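Local coordinates for GTP-binding protein (Pyrococcus horikoshii, PDB 1WXQ) that probably binds GTP and may hydrolyse nucleotide, as expected of an Obg-like GTPase, although its precise cellular role is unknown, at residues A167-L172 with N180-A185; Y140-I145 with S208-V213. All blocks are in the same frame, centred on the assembly; numbering follows the deposited sequence.

Interaction 1. Residues A167-L172 with N180-A185; sequences AIAEHL and NDVWEA
Val182 points its branched side chain at helix 164-171, and its two methyls divide the work between Ile168 and Ala169. CG1 of Val182, anti to the backbone N (chi1 175°), takes the Ile168 side and comes 4.1 Å from CB of Ile168. The other methyl, CG2, lies against Ala169: it is 3.9 Å from the N of Ala169 and 4.0 Å from its CB, so it touches main chain and side chain together. The same CG2 also grazes the branch methyl of Ile168, at 4.2 Å from CG2 of Ile168. The Ile168 and Val182 side chains meet at a slant, and the far end of the isoleucine is close as well, with CD1 of Ile168 4.3 Å from CG1 of Val182. With alanine as the neighbouring residue, a valine can reach the helix backbone, and the nearest CA pair, Ala169 and Val182, is just 6.4 Å apart. No hydrogen bond crosses the contact, which is apolar and buried. Around it, Ile168 also packs on Leu146, Trp198 and Phe206, while Val182 touches Val177 in the connecting loop. Ser173 OG, just past the end of helix 164-171, bonds to the Ala169 carbonyl oxygen. Two short helices joined by the brief connection 172-178 and held together by aliphatic side chains form a helix-loop-helix unit, part of the helical region that runs between strands 104-110 and 217-222 of the G domain.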
# COMPACT_ATOMS: atom_id res chain seq x y z
N ALA A 167 -16.44 17.69 9.16
CA ALA A 167 -16.63 17.25 10.54
C ALA A 167 -16.32 15.77 10.73
O ALA A 167 -15.68 15.38 11.70
CB ALA A 167 -18.05 17.56 10.99
N ILE A 168 -16.79 14.93 9.81
CA ILE A 168 -16.50 13.50 9.92
C ILE A 168 -15.00 13.34 9.68
O ILE A 168 -14.32 12.65 10.44
CB ILE A 168 -17.29 12.67 8.88
CG1 ILE A 168 -18.79 12.73 9.20
CG2 ILE A 168 -16.80 11.26 8.88
CD1 ILE A 168 -19.66 12.02 8.17
N ALA A 169 -14.50 14.02 8.65
CA ALA A 169 -13.08 13.96 8.32
C ALA A 169 -12.21 14.29 9.52
O ALA A 169 -11.22 13.59 9.78
CB ALA A 169 -12.77 14.91 7.18
N GLU A 170 -12.54 15.35 10.24
CA GLU A 170 -11.74 15.68 11.42
C GLU A 170 -11.88 14.58 12.44
O GLU A 170 -10.89 14.12 13.02
CB GLU A 170 -12.19 16.99 12.08
CG GLU A 170 -11.70 17.10 13.54
CD GLU A 170 -12.19 18.33 14.28
OE1 GLU A 170 -13.37 18.72 14.08
OE2 GLU A 170 -11.40 18.90 15.07
N HIS A 171 -13.12 14.16 12.66
CA HIS A 171 -13.39 13.12 13.63
C HIS A 171 -12.64 11.83 13.34
O HIS A 171 -12.28 11.12 14.26
CB HIS A 171 -14.89 12.85 13.73
CG HIS A 171 -15.28 12.11 14.97
ND1 HIS A 171 -16.57 11.69 15.21
CD2 HIS A 171 -14.55 11.69 16.03
CE1 HIS A 171 -16.62 11.04 16.35
NE2 HIS A 171 -15.41 11.02 16.88
N LEU A 172 -12.40 11.52 12.07
CA LEU A 172 -11.68 10.29 11.75
C LEU A 172 -10.29 10.62 11.16
O LEU A 172 -9.61 9.74 10.63
CB LEU A 172 -12.50 9.41 10.79
CG LEU A 172 -13.68 8.64 11.40
CD1 LEU A 172 -14.78 8.52 10.36
CD2 LEU A 172 -13.25 7.26 11.91
N ASN A 180 -11.98 14.40 1.17
CA ASN A 180 -12.40 13.93 -0.16
C ASN A 180 -12.91 12.51 -0.06
O ASN A 180 -13.85 12.14 -0.75
CB ASN A 180 -11.26 14.00 -1.18
CG ASN A 180 -11.60 13.28 -2.48
OD1 ASN A 180 -10.94 12.31 -2.87
ND2 ASN A 180 -12.64 13.75 -3.17
N ASP A 181 -12.28 11.71 0.80
CA ASP A 181 -12.70 10.31 0.96
C ASP A 181 -14.11 10.31 1.53
O ASP A 181 -14.97 9.53 1.10
CB ASP A 181 -11.76 9.55 1.92
CG ASP A 181 -10.31 9.55 1.46
OD1 ASP A 181 -10.05 9.40 0.25
OD2 ASP A 181 -9.41 9.69 2.31
N VAL A 182 -14.35 11.21 2.48
CA VAL A 182 -15.65 11.33 3.11
C VAL A 182 -16.68 11.77 2.08
O VAL A 182 -17.77 11.21 2.00
CB VAL A 182 -15.63 12.38 4.25
CG1 VAL A 182 -17.01 12.56 4.80
CG2 VAL A 182 -14.66 11.95 5.35
N TRP A 183 -16.32 12.77 1.28
CA TRP A 183 -17.24 13.26 0.26
C TRP A 183 -17.72 12.15 -0.68
O TRP A 183 -18.90 12.02 -0.96
CB TRP A 183 -16.57 14.38 -0.56
CG TRP A 183 -17.55 15.07 -1.43
CD1 TRP A 183 -18.35 16.11 -1.08
CD2 TRP A 183 -17.96 14.66 -2.73
NE1 TRP A 183 -19.26 16.38 -2.08
CE2 TRP A 183 -19.04 15.50 -3.11
CE3 TRP A 183 -17.53 13.67 -3.62
CZ2 TRP A 183 -19.69 15.37 -4.34
CZ3 TRP A 183 -18.18 13.54 -4.84
CH2 TRP A 183 -19.26 14.39 -5.19
N GLU A 184 -16.78 11.36 -1.18
CA GLU A 184 -17.08 10.27 -2.10
C GLU A 184 -17.91 9.17 -1.49
O GLU A 184 -18.87 8.71 -2.09
CB GLU A 184 -15.79 9.65 -2.64
CG GLU A 184 -14.89 10.60 -3.38
CD GLU A 184 -13.59 9.93 -3.79
OE1 GLU A 184 -13.10 9.10 -2.99
OE2 GLU A 184 -13.06 10.23 -4.89
N ALA A 185 -17.52 8.73 -0.30
CA ALA A 185 -18.23 7.65 0.36
C ALA A 185 -19.70 8.04 0.49
O ALA A 185 -20.59 7.29 0.10
CB ALA A 185 -17.62 7.39 1.72

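Interaction 2. Residues Y140-I145 with S208-V213; sequences YWIYGI and SEIRRV
Ile142 reaches from helix 127-147 to helix 200-214, where Ile210 and Arg211 receive it. The bond from CA to CB is directed at the other helix, though CB itself touches neither partner, and the contact is made by the two branches beyond. A chi1 of -46° places CG1 beside the backbone N and leaves CG2 anti to it; CG2 of Ile142 meets CG2 of Ile210 at 4.2 Å. The longer branch leaves through CG1 and is nearly extended at chi2 (-157°), which carries CD1 on to the root of Arg211. There CD1 of Ile142 lies 4.1 Å from CB of Arg211 and equally far from its CA, with the two side chains crossing at about a right angle. The arginine leads its charge away from this point: its chain bends at chi2 and chi3, and the guanidinium goes to acids on the first helix, NE forming a salt bridge with Asp139 and NH1 one with Glu135. Asp139 also takes a hydrogen bond from Ser208 OG. Ile210 in turn packs on Ala185 of helix 179-188. The helices are thus joined in two chemically distinct ways. The two methyls of Ile142 make the direct contact, one on a methyl of Ile210 and one on CB and CA of Arg211, with no hydrogen bond between the segments; the polar end of Arg211 ties helix 200-214 ionically to the preceding turns of helix 127-147.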
# COMPACT_ATOMS: atom_id res chain seq x y z
N TYR A 140 -16.01 -2.51 12.28
CA TYR A 140 -16.69 -2.07 13.49
C TYR A 140 -15.88 -1.06 14.28
O TYR A 140 -16.44 -0.20 14.95
CB TYR A 140 -17.08 -3.28 14.34
CG TYR A 140 -18.28 -3.95 13.75
CD1 TYR A 140 -18.20 -4.60 12.52
CD2 TYR A 140 -19.53 -3.84 14.36
CE1 TYR A 140 -19.34 -5.12 11.91
CE2 TYR A 140 -20.68 -4.35 13.75
CZ TYR A 140 -20.58 -4.99 12.53
OH TYR A 140 -21.72 -5.48 11.92
N TRP A 141 -14.56 -1.14 14.17
CA TRP A 141 -13.68 -0.19 14.88
C TRP A 141 -13.98 1.28 14.45
O TRP A 141 -14.16 2.15 15.30
CB TRP A 141 -12.24 -0.61 14.64
CG TRP A 141 -11.24 0.48 14.88
CD1 TRP A 141 -11.08 1.21 16.03
CD2 TRP A 141 -10.25 0.96 13.96
NE1 TRP A 141 -10.05 2.13 15.87
CE2 TRP A 141 -9.53 1.99 14.61
CE3 TRP A 141 -9.90 0.62 12.64
CZ2 TRP A 141 -8.48 2.69 13.99
CZ3 TRP A 141 -8.86 1.32 12.01
CH2 TRP A 141 -8.16 2.34 12.70
N ILE A 142 -13.98 1.50 13.12
CA ILE A 142 -14.36 2.74 12.45
C ILE A 142 -15.80 3.13 12.77
O ILE A 142 -16.13 4.28 13.05
CB ILE A 142 -14.20 2.54 10.94
CG1 ILE A 142 -12.86 1.87 10.64
CG2 ILE A 142 -14.21 3.91 10.23
CD1 ILE A 142 -12.38 2.14 9.21
N TYR A 143 -16.69 2.13 12.67
CA TYR A 143 -18.10 2.38 12.97
C TYR A 143 -18.28 2.85 14.42
O TYR A 143 -19.07 3.74 14.71
CB TYR A 143 -18.87 1.08 12.74
CG TYR A 143 -20.16 1.11 13.47
CD1 TYR A 143 -21.23 1.86 12.97
CD2 TYR A 143 -20.35 0.34 14.62
CE1 TYR A 143 -22.46 1.82 13.59
CE2 TYR A 143 -21.58 0.31 15.25
CZ TYR A 143 -22.64 1.05 14.74
OH TYR A 143 -23.88 1.00 15.35
N GLY A 144 -17.61 2.24 15.39
CA GLY A 144 -17.81 2.63 16.76
C GLY A 144 -17.38 4.07 16.98
O GLY A 144 -18.00 4.79 17.74
N ILE A 145 -16.31 4.49 16.30
CA ILE A 145 -15.84 5.86 16.48
C ILE A 145 -16.89 6.86 16.01
O ILE A 145 -17.06 7.91 16.62
CB ILE A 145 -14.51 6.09 15.76
CG1 ILE A 145 -13.43 5.22 16.39
CG2 ILE A 145 -14.12 7.56 15.86
CD1 ILE A 145 -12.05 5.40 15.77
N SER A 208 -17.81 0.74 6.47
CA SER A 208 -17.25 -0.26 5.58
C SER A 208 -16.68 0.40 4.32
O SER A 208 -15.60 0.03 3.86
CB SER A 208 -18.32 -1.30 5.18
OG SER A 208 -18.69 -2.12 6.29
N GLU A 209 -17.39 1.39 3.79
CA GLU A 209 -16.93 2.06 2.60
C GLU A 209 -15.62 2.80 2.87
O GLU A 209 -14.78 2.91 1.98
CB GLU A 209 -17.99 3.03 2.09
CG GLU A 209 -17.63 3.66 0.75
CD GLU A 209 -17.07 2.67 -0.26
OE1 GLU A 209 -17.64 1.56 -0.43
OE2 GLU A 209 -16.04 3.01 -0.90
N ILE A 210 -15.45 3.29 4.09
CA ILE A 210 -14.24 4.02 4.45
C ILE A 210 -13.07 3.06 4.55
O ILE A 210 -11.96 3.38 4.10
CB ILE A 210 -14.42 4.75 5.80
CG1 ILE A 210 -15.33 5.97 5.60
CG2 ILE A 210 -13.10 5.19 6.34
CD1 ILE A 210 -14.76 6.96 4.60
N ARG A 211 -13.31 1.89 5.13
CA ARG A 211 -12.28 0.88 5.29
C ARG A 211 -11.76 0.48 3.92
O ARG A 211 -10.55 0.47 3.69
CB ARG A 211 -12.85 -0.36 6.00
CG ARG A 211 -11.87 -1.50 6.17
CD ARG A 211 -11.95 -2.51 5.03
NE ARG A 211 -13.28 -3.10 4.96
CZ ARG A 211 -13.66 -4.03 4.08
NH1 ARG A 211 -12.81 -4.51 3.19
NH2 ARG A 211 -14.91 -4.48 4.10
N ARG A 212 -12.68 0.17 3.02
CA ARG A 212 -12.35 -0.25 1.66
C ARG A 212 -11.38 0.70 0.96
O ARG A 212 -10.53 0.26 0.19
CB ARG A 212 -13.62 -0.38 0.83
CG ARG A 212 -14.00 -1.81 0.41
CD ARG A 212 -15.07 -1.71 -0.66
NE ARG A 212 -14.80 -0.51 -1.45
CZ ARG A 212 -15.66 0.09 -2.27
NH1 ARG A 212 -16.89 -0.39 -2.42
NH2 ARG A 212 -15.29 1.19 -2.92
N VAL A 213 -11.53 1.98 1.24
CA VAL A 213 -10.68 3.00 0.63
C VAL A 213 -9.48 3.43 1.48
O VAL A 213 -8.42 3.72 0.93
CB VAL A 213 -11.52 4.26 0.29
CG1 VAL A 213 -10.63 5.36 -0.23
CG2 VAL A 213 -12.58 3.92 -0.74

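Interactions 1 and 2 have their centres about 11 Å apart and belong to one helical core, built from helices 127-147, 164-171, 179-188 and 200-214. Leu172 joins them on one side, its CD2 lying 3.9 Å from CG2 of Ile142; on another, CB of Ala185 meets CG of Glu209 at 3.9 Å. In sequence the helix pair of interaction 1 falls between the two helices that interaction 2 brings together, so the outer pair brackets the inner one. Neither contact includes the probable P-loop, which follows strand 2-7 in the G domain; the helical region is inserted between strands 104-110 and 217-222, parallel neighbours in the G-domain sheet.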